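Local coordinates for phosphatidylglycerophosphatase and protein-tyrosine phosphatase 1 (Mus musculus, PDB 3RGO) that dephosphorylates phosphatidylglycerophosphate to phosphatidylglycerol, an essential step toward the mitochondrial phospholipid cardiolipin, using a dual-specificity phosphatase fold, at residues 1-12 with 126-134; 108-119 with 143-151. One frame throughout, in Å; residues are numbered along the deposited sequence.

Interaction 1. Residues 1-12 with 126-134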
loop_
_atom_site.group_PDB
_atom_site.type_symbol
_atom_site.label_atom_id
_atom_site.label_comp_id
_atom_site.label_asym_id
_atom_site.label_seq_id
_atom_site.Cartn_x
_atom_site.Cartn_y
_atom_site.Cartn_z
ATOM N N TRP A 1 2.979 -15.228 -0.785
ATOM C CA TRP A 1 3.675 -14.222 0.012
ATOM C C TRP A 1 3.123 -12.844 -0.321
ATOM O O TRP A 1 2.987 -11.976 0.543
ATOM C CB TRP A 1 5.182 -14.242 -0.266
ATOM C CG TRP A 1 5.984 -13.464 0.747
ATOM C CD1 TRP A 1 6.237 -12.117 0.745
ATOM C CD2 TRP A 1 6.633 -13.989 1.915
ATOM N NE1 TRP A 1 6.999 -11.776 1.839
ATOM C CE2 TRP A 1 7.257 -12.907 2.571
ATOM C CE3 TRP A 1 6.749 -15.270 2.467
ATOM C CZ2 TRP A 1 7.986 -13.068 3.753
ATOM C CZ3 TRP A 1 7.474 -15.426 3.645
ATOM C CH2 TRP A 1 8.083 -14.333 4.271
ATOM N N TYR A 2 2.819 -12.650 -1.596
ATOM C CA TYR A 2 2.244 -11.403 -2.058
ATOM C C TYR A 2 1.382 -11.683 -3.276
ATOM O O TYR A 2 1.523 -12.729 -3.919
ATOM C CB TYR A 2 3.344 -10.396 -2.405
ATOM C CG TYR A 2 4.200 -10.809 -3.578
ATOM C CD1 TYR A 2 3.865 -10.432 -4.874
ATOM C CD2 TYR A 2 5.344 -11.576 -3.393
ATOM C CE1 TYR A 2 4.646 -10.811 -5.953
ATOM C CE2 TYR A 2 6.131 -11.959 -4.465
ATOM C CZ TYR A 2 5.778 -11.576 -5.741
ATOM O OH TYR A 2 6.564 -11.957 -6.807
ATOM N N HIS A 3 0.491 -10.745 -3.585
ATOM C CA HIS A 3 -0.386 -10.849 -4.743
ATOM C C HIS A 3 -0.367 -9.542 -5.526
ATOM O O HIS A 3 -0.341 -8.456 -4.941
ATOM C CB HIS A 3 -1.826 -11.135 -4.305
ATOM C CG HIS A 3 -2.022 -12.488 -3.695
ATOM N ND1 HIS A 3 -1.852 -12.730 -2.348
ATOM C CD2 HIS A 3 -2.390 -13.668 -4.246
ATOM C CE1 HIS A 3 -2.101 -14.003 -2.098
ATOM N NE2 HIS A 3 -2.428 -14.595 -3.233
ATOM N N ARG A 4 -0.391 -9.642 -6.849
ATOM C CA ARG A 4 -0.558 -8.458 -7.682
ATOM C C ARG A 4 -2.012 -7.994 -7.629
ATOM O O ARG A 4 -2.936 -8.798 -7.786
ATOM C CB ARG A 4 -0.133 -8.732 -9.127
ATOM C CG ARG A 4 -0.472 -7.589 -10.077
ATOM C CD ARG A 4 0.221 -7.741 -11.423
ATOM N NE ARG A 4 1.678 -7.741 -11.301
ATOM C CZ ARG A 4 2.423 -6.643 -11.207
ATOM N NH1 ARG A 4 1.850 -5.443 -11.202
ATOM N NH2 ARG A 4 3.744 -6.744 -11.109
ATOM N N ILE A 5 -2.209 -6.699 -7.395
ATOM C CA ILE A 5 -3.550 -6.128 -7.322
ATOM C C ILE A 5 -3.974 -5.597 -8.690
ATOM O O ILE A 5 -5.088 -5.852 -9.157
ATOM C CB ILE A 5 -3.626 -4.997 -6.278
ATOM C CG1 ILE A 5 -3.228 -5.522 -4.891
ATOM C CG2 ILE A 5 -5.023 -4.398 -6.242
ATOM C CD1 ILE A 5 -4.124 -6.639 -4.364
ATOM N N ASP A 6 -3.077 -4.848 -9.321
ATOM C CA ASP A 6 -3.260 -4.422 -10.703
ATOM C C ASP A 6 -1.896 -4.202 -11.355
ATOM O O ASP A 6 -0.880 -4.693 -10.860
ATOM C CB ASP A 6 -4.175 -3.186 -10.818
ATOM C CG ASP A 6 -3.588 -1.938 -10.168
ATOM O OD1 ASP A 6 -2.389 -1.933 -9.825
ATOM O OD2 ASP A 6 -4.336 -0.946 -10.013
ATOM N N HIS A 7 -1.869 -3.476 -12.465
ATOM C CA HIS A 7 -0.624 -3.274 -13.197
ATOM C C HIS A 7 0.428 -2.514 -12.375
ATOM O O HIS A 7 1.620 -2.604 -12.659
ATOM C CB HIS A 7 -0.902 -2.557 -14.526
ATOM C CG HIS A 7 0.256 -2.571 -15.475
ATOM N ND1 HIS A 7 1.112 -1.501 -15.622
ATOM C CD2 HIS A 7 0.699 -3.528 -16.327
ATOM C CE1 HIS A 7 2.033 -1.797 -16.526
ATOM N NE2 HIS A 7 1.804 -3.020 -16.966
ATOM N N THR A 8 -0.015 -1.771 -11.361
ATOM C CA THR A 8 0.894 -0.953 -10.550
ATOM C C THR A 8 1.174 -1.556 -9.174
ATOM O O THR A 8 2.328 -1.718 -8.771
ATOM C CB THR A 8 0.340 0.481 -10.323
ATOM O OG1 THR A 8 0.150 1.143 -11.579
ATOM C CG2 THR A 8 1.298 1.303 -9.469
ATOM N N VAL A 9 0.110 -1.889 -8.457
ATOM C CA VAL A 9 0.235 -2.226 -7.043
ATOM C C VAL A 9 0.326 -3.719 -6.752
ATOM O O VAL A 9 -0.400 -4.525 -7.329
ATOM C CB VAL A 9 -0.919 -1.614 -6.232
ATOM C CG1 VAL A 9 -0.946 -2.181 -4.809
ATOM C CG2 VAL A 9 -0.797 -0.100 -6.225
ATOM N N LEU A 10 1.239 -4.074 -5.854
ATOM C CA LEU A 10 1.252 -5.398 -5.255
ATOM C C LEU A 10 1.084 -5.265 -3.745
ATOM O O LEU A 10 1.541 -4.292 -3.141
ATOM C CB LEU A 10 2.551 -6.139 -5.583
ATOM C CG LEU A 10 2.878 -6.255 -7.075
ATOM C CD1 LEU A 10 3.842 -5.153 -7.497
ATOM C CD2 LEU A 10 3.458 -7.626 -7.387
ATOM N N LEU A 11 0.411 -6.244 -3.153
ATOM C CA LEU A 11 0.163 -6.280 -1.717
ATOM C C LEU A 11 0.693 -7.603 -1.166
ATOM O O LEU A 11 0.333 -8.671 -1.660
ATOM C CB LEU A 11 -1.337 -6.164 -1.440
ATOM C CG LEU A 11 -1.809 -6.462 -0.014
ATOM C CD1 LEU A 11 -1.295 -5.423 0.974
ATOM C CD2 LEU A 11 -3.326 -6.559 0.047
ATOM N N GLY A 12 1.553 -7.535 -0.154
ATOM C CA GLY A 12 2.131 -8.744 0.417
ATOM C C GLY A 12 2.730 -8.591 1.801
ATOM O O GLY A 12 2.741 -7.502 2.375
ATOM N N ILE A 126 -9.952 -6.619 -3.221
ATOM C CA ILE A 126 -8.696 -7.090 -2.658
ATOM C C ILE A 126 -8.874 -8.501 -2.101
ATOM O O ILE A 126 -8.014 -9.360 -2.286
ATOM C CB ILE A 126 -8.185 -6.134 -1.560
ATOM C CG1 ILE A 126 -7.833 -4.772 -2.170
ATOM C CG2 ILE A 126 -6.975 -6.722 -0.841
ATOM C CD1 ILE A 126 -7.726 -3.654 -1.144
ATOM N N ALA A 127 -10.000 -8.739 -1.434
ATOM C CA ALA A 127 -10.258 -10.037 -0.807
ATOM C C ALA A 127 -10.505 -11.140 -1.836
ATOM O O ALA A 127 -10.335 -12.323 -1.545
ATOM C CB ALA A 127 -11.425 -9.941 0.174
ATOM N N LYS A 128 -10.903 -10.749 -3.041
ATOM C CA LYS A 128 -11.125 -11.715 -4.111
ATOM C C LYS A 128 -9.789 -12.264 -4.607
ATOM O O LYS A 128 -9.721 -13.360 -5.168
ATOM C CB LYS A 128 -11.899 -11.070 -5.263
ATOM C CG LYS A 128 -12.527 -12.058 -6.232
ATOM C CD LYS A 128 -13.360 -11.342 -7.286
ATOM C CE LYS A 128 -14.474 -10.516 -6.656
ATOM N NZ LYS A 128 -15.521 -11.361 -6.013
ATOM N N ILE A 129 -8.726 -11.497 -4.382
ATOM C CA ILE A 129 -7.392 -11.871 -4.838
ATOM C C ILE A 129 -6.540 -12.466 -3.720
ATOM O O ILE A 129 -5.871 -13.480 -3.912
ATOM C CB ILE A 129 -6.642 -10.661 -5.425
ATOM C CG1 ILE A 129 -7.367 -10.142 -6.666
ATOM C CG2 ILE A 129 -5.188 -11.036 -5.746
ATOM C CD1 ILE A 129 -6.881 -8.786 -7.133
ATOM N N ARG A 130 -6.568 -11.826 -2.554
ATOM C CA ARG A 130 -5.716 -12.229 -1.439
ATOM C C ARG A 130 -6.540 -12.631 -0.216
ATOM O O ARG A 130 -7.471 -11.931 0.175
ATOM C CB ARG A 130 -4.741 -11.101 -1.092
ATOM C CG ARG A 130 -3.755 -11.431 0.017
ATOM C CD ARG A 130 -2.611 -10.426 0.035
ATOM N NE ARG A 130 -1.701 -10.646 1.156
ATOM C CZ ARG A 130 -0.685 -11.507 1.144
ATOM N NH1 ARG A 130 -0.444 -12.238 0.065
ATOM N NH2 ARG A 130 0.091 -11.637 2.212
ATOM N N SER A 131 -6.181 -13.760 0.387
ATOM C CA SER A 131 -6.956 -14.332 1.480
ATOM C C SER A 131 -6.694 -13.646 2.821
ATOM O O SER A 131 -5.672 -12.981 3.009
ATOM C CB SER A 131 -6.656 -15.827 1.609
ATOM O OG SER A 131 -5.377 -16.031 2.188
ATOM N N HIS A 132 -7.630 -13.822 3.747
ATOM C CA HIS A 132 -7.493 -13.317 5.112
ATOM C C HIS A 132 -7.330 -11.798 5.204
ATOM O O HIS A 132 -6.714 -11.282 6.140
ATOM C CB HIS A 132 -6.354 -14.036 5.838
ATOM C CG HIS A 132 -6.517 -15.524 5.880
ATOM N ND1 HIS A 132 -7.358 -16.156 6.768
ATOM C CD2 HIS A 132 -5.951 -16.504 5.134
ATOM C CE1 HIS A 132 -7.303 -17.462 6.571
ATOM N NE2 HIS A 132 -6.457 -17.699 5.586
ATOM N N ILE A 133 -7.886 -11.081 4.235
ATOM C CA ILE A 133 -7.959 -9.635 4.346
ATOM C C ILE A 133 -8.860 -9.327 5.530
ATOM O O ILE A 133 -9.974 -9.841 5.623
ATOM C CB ILE A 133 -8.535 -8.988 3.077
ATOM C CG1 ILE A 133 -7.654 -9.313 1.871
ATOM C CG2 ILE A 133 -8.661 -7.474 3.253
ATOM C CD1 ILE A 133 -6.203 -8.902 2.043
ATOM N N SER A 134 -8.366 -8.508 6.448
ATOM C CA SER A 134 -9.141 -8.138 7.619
ATOM C C SER A 134 -9.037 -6.639 7.853
ATOM O O SER A 134 -8.054 -6.156 8.414
ATOM C CB SER A 134 -8.655 -8.901 8.853
ATOM O OG SER A 134 -9.389 -8.507 10.002
HETATM O O HOH W 1 0.523 -15.108 0.009
#

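Interaction 2. Residues 108-119 with 143-151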
loop_
_atom_site.group_PDB
_atom_site.type_symbol
_atom_site.label_atom_id
_atom_site.label_comp_id
_atom_site.label_asym_id
_atom_site.label_seq_id
_atom_site.Cartn_x
_atom_site.Cartn_y
_atom_site.Cartn_z
ATOM N N ALA A 108 -6.584 -0.363 -0.322
ATOM C CA ALA A 108 -7.988 0.017 -0.439
ATOM C C ALA A 108 -8.136 1.487 -0.806
ATOM O O ALA A 108 -8.949 1.842 -1.656
ATOM C CB ALA A 108 -8.750 -0.288 0.869
ATOM N N ALA A 109 -7.349 2.345 -0.167
ATOM C CA ALA A 109 -7.439 3.772 -0.435
ATOM C C ALA A 109 -7.038 4.066 -1.880
ATOM O O ALA A 109 -7.700 4.835 -2.573
ATOM C CB ALA A 109 -6.570 4.555 0.542
ATOM N N TYR A 110 -5.950 3.443 -2.320
ATOM C CA TYR A 110 -5.505 3.529 -3.708
ATOM C C TYR A 110 -6.636 3.188 -4.681
ATOM O O TYR A 110 -6.930 3.965 -5.591
ATOM C CB TYR A 110 -4.308 2.594 -3.926
ATOM C CG TYR A 110 -4.008 2.258 -5.368
ATOM C CD1 TYR A 110 -3.305 3.140 -6.177
ATOM C CD2 TYR A 110 -4.421 1.048 -5.918
ATOM C CE1 TYR A 110 -3.028 2.833 -7.504
ATOM C CE2 TYR A 110 -4.149 0.729 -7.231
ATOM C CZ TYR A 110 -3.455 1.625 -8.022
ATOM O OH TYR A 110 -3.183 1.307 -9.333
ATOM N N LEU A 111 -7.270 2.033 -4.484
ATOM C CA LEU A 111 -8.355 1.598 -5.362
ATOM C C LEU A 111 -9.558 2.538 -5.319
ATOM O O LEU A 111 -10.191 2.811 -6.348
ATOM C CB LEU A 111 -8.781 0.172 -5.016
ATOM C CG LEU A 111 -7.729 -0.911 -5.284
ATOM C CD1 LEU A 111 -8.197 -2.250 -4.736
ATOM C CD2 LEU A 111 -7.408 -1.011 -6.774
ATOM N N ILE A 112 -9.885 3.025 -4.128
ATOM C CA ILE A 112 -10.974 3.981 -3.991
ATOM C C ILE A 112 -10.742 5.188 -4.887
ATOM O O ILE A 112 -11.628 5.601 -5.635
ATOM C CB ILE A 112 -11.150 4.440 -2.530
ATOM C CG1 ILE A 112 -11.715 3.290 -1.686
ATOM C CG2 ILE A 112 -12.059 5.661 -2.456
ATOM C CD1 ILE A 112 -11.732 3.562 -0.191
ATOM N N GLN A 113 -9.540 5.743 -4.817
ATOM C CA GLN A 113 -9.220 6.936 -5.581
ATOM C C GLN A 113 -9.156 6.635 -7.072
ATOM O O GLN A 113 -9.737 7.356 -7.878
ATOM C CB GLN A 113 -7.902 7.552 -5.109
ATOM C CG GLN A 113 -7.402 8.655 -6.039
ATOM C CD GLN A 113 -6.482 9.630 -5.346
ATOM O OE1 GLN A 113 -6.449 9.703 -4.119
ATOM N NE2 GLN A 113 -5.727 10.391 -6.130
ATOM N N VAL A 114 -8.454 5.565 -7.431
ATOM C CA VAL A 114 -8.285 5.193 -8.832
ATOM C C VAL A 114 -9.614 4.897 -9.530
ATOM O O VAL A 114 -9.818 5.288 -10.683
ATOM C CB VAL A 114 -7.342 3.976 -8.978
ATOM C CG1 VAL A 114 -7.366 3.441 -10.407
ATOM C CG2 VAL A 114 -5.928 4.357 -8.568
ATOM N N HIS A 115 -10.524 4.221 -8.834
ATOM C CA HIS A 115 -11.764 3.775 -9.474
ATOM C C HIS A 115 -13.006 4.556 -9.063
ATOM O O HIS A 115 -14.100 4.309 -9.575
ATOM C CB HIS A 115 -11.985 2.287 -9.208
ATOM C CG HIS A 115 -10.892 1.412 -9.735
ATOM N ND1 HIS A 115 -10.728 1.160 -11.081
ATOM C CD2 HIS A 115 -9.913 0.729 -9.100
ATOM C CE1 HIS A 115 -9.695 0.353 -11.249
ATOM N NE2 HIS A 115 -9.182 0.078 -10.065
ATOM N N ASN A 116 -12.841 5.512 -8.157
ATOM C CA ASN A 116 -13.990 6.124 -7.521
ATOM C C ASN A 116 -14.935 5.033 -7.012
ATOM O O ASN A 116 -16.134 5.063 -7.284
ATOM C CB ASN A 116 -14.721 7.056 -8.499
ATOM C CG ASN A 116 -15.888 7.769 -7.856
ATOM O OD1 ASN A 116 -15.844 8.111 -6.673
ATOM N ND2 ASN A 116 -16.946 7.996 -8.632
ATOM N N TRP A 117 -14.378 4.059 -6.294
ATOM C CA TRP A 117 -15.151 2.962 -5.709
ATOM C C TRP A 117 -15.490 3.230 -4.244
ATOM O O TRP A 117 -14.833 4.028 -3.576
ATOM C CB TRP A 117 -14.367 1.643 -5.772
ATOM C CG TRP A 117 -14.356 0.952 -7.099
ATOM C CD1 TRP A 117 -15.085 1.281 -8.216
ATOM C CD2 TRP A 117 -13.583 -0.201 -7.451
ATOM N NE1 TRP A 117 -14.804 0.401 -9.237
ATOM C CE2 TRP A 117 -13.884 -0.514 -8.797
ATOM C CE3 TRP A 117 -12.662 -0.999 -6.764
ATOM C CZ2 TRP A 117 -13.296 -1.590 -9.462
ATOM C CZ3 TRP A 117 -12.078 -2.064 -7.429
ATOM C CH2 TRP A 117 -12.403 -2.351 -8.764
ATOM N N SER A 118 -16.513 2.542 -3.750
ATOM C CA SER A 118 -16.834 2.571 -2.332
ATOM C C SER A 118 -15.764 1.808 -1.561
ATOM O O SER A 118 -15.076 0.952 -2.122
ATOM C CB SER A 118 -18.199 1.933 -2.077
ATOM O OG SER A 118 -18.165 0.548 -2.376
ATOM N N PRO A 119 -15.610 2.116 -0.269
ATOM C CA PRO A 119 -14.656 1.331 0.518
ATOM C C PRO A 119 -14.917 -0.167 0.367
ATOM O O PRO A 119 -13.985 -0.922 0.150
ATOM C CB PRO A 119 -14.927 1.797 1.951
ATOM C CG PRO A 119 -15.388 3.217 1.781
ATOM C CD PRO A 119 -16.197 3.227 0.503
ATOM N N LEU A 143 -11.274 5.003 5.777
ATOM C CA LEU A 143 -11.504 4.799 4.348
ATOM C C LEU A 143 -12.791 5.497 3.900
ATOM O O LEU A 143 -12.892 5.966 2.768
ATOM C CB LEU A 143 -11.574 3.305 4.016
ATOM C CG LEU A 143 -10.259 2.523 4.062
ATOM C CD1 LEU A 143 -10.479 1.045 3.756
ATOM C CD2 LEU A 143 -9.256 3.127 3.087
ATOM N N LYS A 144 -13.769 5.565 4.794
ATOM C CA LYS A 144 -15.001 6.310 4.518
ATOM C C LYS A 144 -14.741 7.806 4.365
ATOM O O LYS A 144 -15.310 8.458 3.480
ATOM C CB LYS A 144 -16.035 6.081 5.624
ATOM C CG LYS A 144 -16.860 4.811 5.481
ATOM C CD LYS A 144 -18.071 4.854 6.415
ATOM C CE LYS A 144 -19.083 3.758 6.100
ATOM N NZ LYS A 144 -18.522 2.393 6.287
ATOM N N GLU A 145 -13.902 8.359 5.238
ATOM C CA GLU A 145 -13.569 9.782 5.163
ATOM C C GLU A 145 -12.734 10.043 3.911
ATOM O O GLU A 145 -12.892 11.067 3.237
ATOM C CB GLU A 145 -12.803 10.236 6.408
ATOM C CG GLU A 145 -13.609 10.212 7.702
ATOM C CD GLU A 145 -14.399 11.491 7.929
ATOM O OE1 GLU A 145 -15.022 11.995 6.969
ATOM O OE2 GLU A 145 -14.400 11.993 9.075
ATOM N N PHE A 146 -11.846 9.103 3.600
ATOM C CA PHE A 146 -11.008 9.216 2.413
ATOM C C PHE A 146 -11.887 9.249 1.164
ATOM O O PHE A 146 -11.644 10.027 0.239
ATOM C CB PHE A 146 -10.009 8.050 2.343
ATOM C CG PHE A 146 -9.022 8.162 1.213
ATOM C CD1 PHE A 146 -9.276 7.564 -0.010
ATOM C CD2 PHE A 146 -7.843 8.867 1.377
ATOM C CE1 PHE A 146 -8.370 7.663 -1.046
ATOM C CE2 PHE A 146 -6.935 8.973 0.347
ATOM C CZ PHE A 146 -7.199 8.372 -0.870
ATOM N N HIS A 147 -12.914 8.403 1.158
ATOM C CA HIS A 147 -13.881 8.340 0.068
ATOM C C HIS A 147 -14.606 9.675 -0.131
ATOM O O HIS A 147 -14.814 10.114 -1.260
ATOM C CB HIS A 147 -14.889 7.220 0.332
ATOM C CG HIS A 147 -15.835 6.975 -0.803
ATOM N ND1 HIS A 147 -17.190 7.201 -0.705
ATOM C CD2 HIS A 147 -15.619 6.524 -2.062
ATOM C CE1 HIS A 147 -17.769 6.898 -1.854
ATOM N NE2 HIS A 147 -16.837 6.484 -2.693
ATOM N N LYS A 148 -14.985 10.319 0.967
ATOM C CA LYS A 148 -15.639 11.622 0.896
ATOM C C LYS A 148 -14.719 12.705 0.337
ATOM O O LYS A 148 -15.153 13.556 -0.442
ATOM C CB LYS A 148 -16.154 12.037 2.276
ATOM C CG LYS A 148 -17.285 11.176 2.806
ATOM C CD LYS A 148 -17.765 11.676 4.161
ATOM C CE LYS A 148 -18.859 10.783 4.724
ATOM N NZ LYS A 148 -19.378 11.297 6.022
ATOM N N GLU A 149 -13.454 12.680 0.748
ATOM C CA GLU A 149 -12.471 13.655 0.285
ATOM C C GLU A 149 -12.184 13.488 -1.200
ATOM O O GLU A 149 -12.058 14.472 -1.936
ATOM C CB GLU A 149 -11.167 13.535 1.076
ATOM C CG GLU A 149 -11.260 14.030 2.509
ATOM C CD GLU A 149 -9.907 14.070 3.195
ATOM O OE1 GLU A 149 -8.977 13.405 2.701
ATOM O OE2 GLU A 149 -9.772 14.762 4.223
ATOM N N ILE A 150 -12.081 12.234 -1.629
ATOM C CA ILE A 150 -11.837 11.906 -3.029
ATOM C C ILE A 150 -12.959 12.426 -3.913
ATOM O O ILE A 150 -12.713 12.992 -4.981
ATOM C CB ILE A 150 -11.712 10.378 -3.229
ATOM C CG1 ILE A 150 -10.388 9.875 -2.653
ATOM C CG2 ILE A 150 -11.864 10.011 -4.697
ATOM C CD1 ILE A 150 -9.219 10.807 -2.886
ATOM N N THR A 151 -14.191 12.233 -3.459
ATOM C CA THR A 151 -15.364 12.688 -4.192
ATOM C C THR A 151 -15.406 14.214 -4.305
ATOM O O THR A 151 -15.705 14.761 -5.369
ATOM C CB THR A 151 -16.656 12.189 -3.515
ATOM O OG1 THR A 151 -16.597 10.763 -3.371
ATOM C CG2 THR A 151 -17.875 12.566 -4.342
HETATM O O HOH W 2 -18.628 5.260 -5.248
#

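Interaction 1. Residues 1-12 with 126-134
A side-chain hydrogen bond joins H3 to R130 where the N-terminal hairpin of strands 2-4 and 9-12, at one border of the central sheet, meets the chain leaving helix 119-129. R130 runs out extended, CG anti to the backbone N (chi1 -177°), and lays its chain past the H3 ring; NH1 then gives a bond of 2.8 Å to H3 ND1. ND1 lies near the guanidinium plane, at its edge, whereas the arginine nitrogen is tilted 17° from the imidazole plane. R130 CA stands over one face of the same ring, 4.1 Å from its centroid in a CH-pi contact. Across the R130 chain, at about a right angle, L11 CD2 packs on R130 CD at 3.9 Å; the same methyl reaches I126 CG2. I129 slides along H3 in the opposite sense, its CG2 3.7 Å from H3 CB. A water accepts from both W1 N and R130 NH1. Beyond the hairpin, R130 NE and NH2 bond to the carbonyls of G99 and A98, in the loop that follows the predicted phosphocysteine C96. With ND1 accepting from NH1, the ring is probably neutral, with its hydrogen on NE2, and the buried guanidinium ties hairpin to active-site loop.

Interaction 2. Residues 108-119 with 143-151
L143 pushes its two methyls into a hole lined by A108, A109 and I112 of helix 102-115 and by P119, the first residue of helix 119-129, with L143 CD1 3.6 Å from A108 CB. This is knobs-into-holes packing in the dual-specificity phosphatase domain, the knob coming from helix 137-154; the short segments of helices 102-115 and 137-154 run nearly parallel at a crossing angle of -25° and approach to 9.8 Å. One turn on, F146 turns a ring face to A109, whose CB stands 4.0 Å from the centroid as a CH-pi partner, while I112 CG2 meets the ring edge. F146 also meets the ring of H76 from helix 72-88, so that the aromatic group links three helices. The same I112 CG2 methyl also meets the edge of H147, 3.7 Å from its CD2; H147 has its CG anti to the backbone N (chi1 -174°), which carries the imidazole across to the turn after helix 102-115. There P119 CD sits over one face. The chain breaks from helical geometry at N116, which has positive phi, and S118 then N-caps helix 119-129 through a bond from E121 N to its OG. Nearer the C-terminal end, I150 packs across the side chain of Q113 at about a right angle. T151 OG1 donates to H147 O over 2.8 Å, reaching that carbonyl from the face opposite T151 N.

Overall arrangement
Both contacts are partly buried, their centres about 17 Å apart; interaction 1 joins the edge of the sheet to a helix end, interaction 2 lies within the helical layer. Interaction 1 sits close to the active-site loop, and its character is mixed: one arginine-histidine hydrogen bond and a shared water, flanked by aliphatic packing of L11, I126 and I129. Interaction 2 is away from the annotated site and has no direct hydrogen bond between its segments; methyls and ring faces do the work. Helix 102-115 connects them. Its Y110 OH probably bonds D6 OD2 at 2.6 Å, and I126 packs against A108 and L111. Helix 119-129, ending in interaction 1, starts at the P119 of interaction 2.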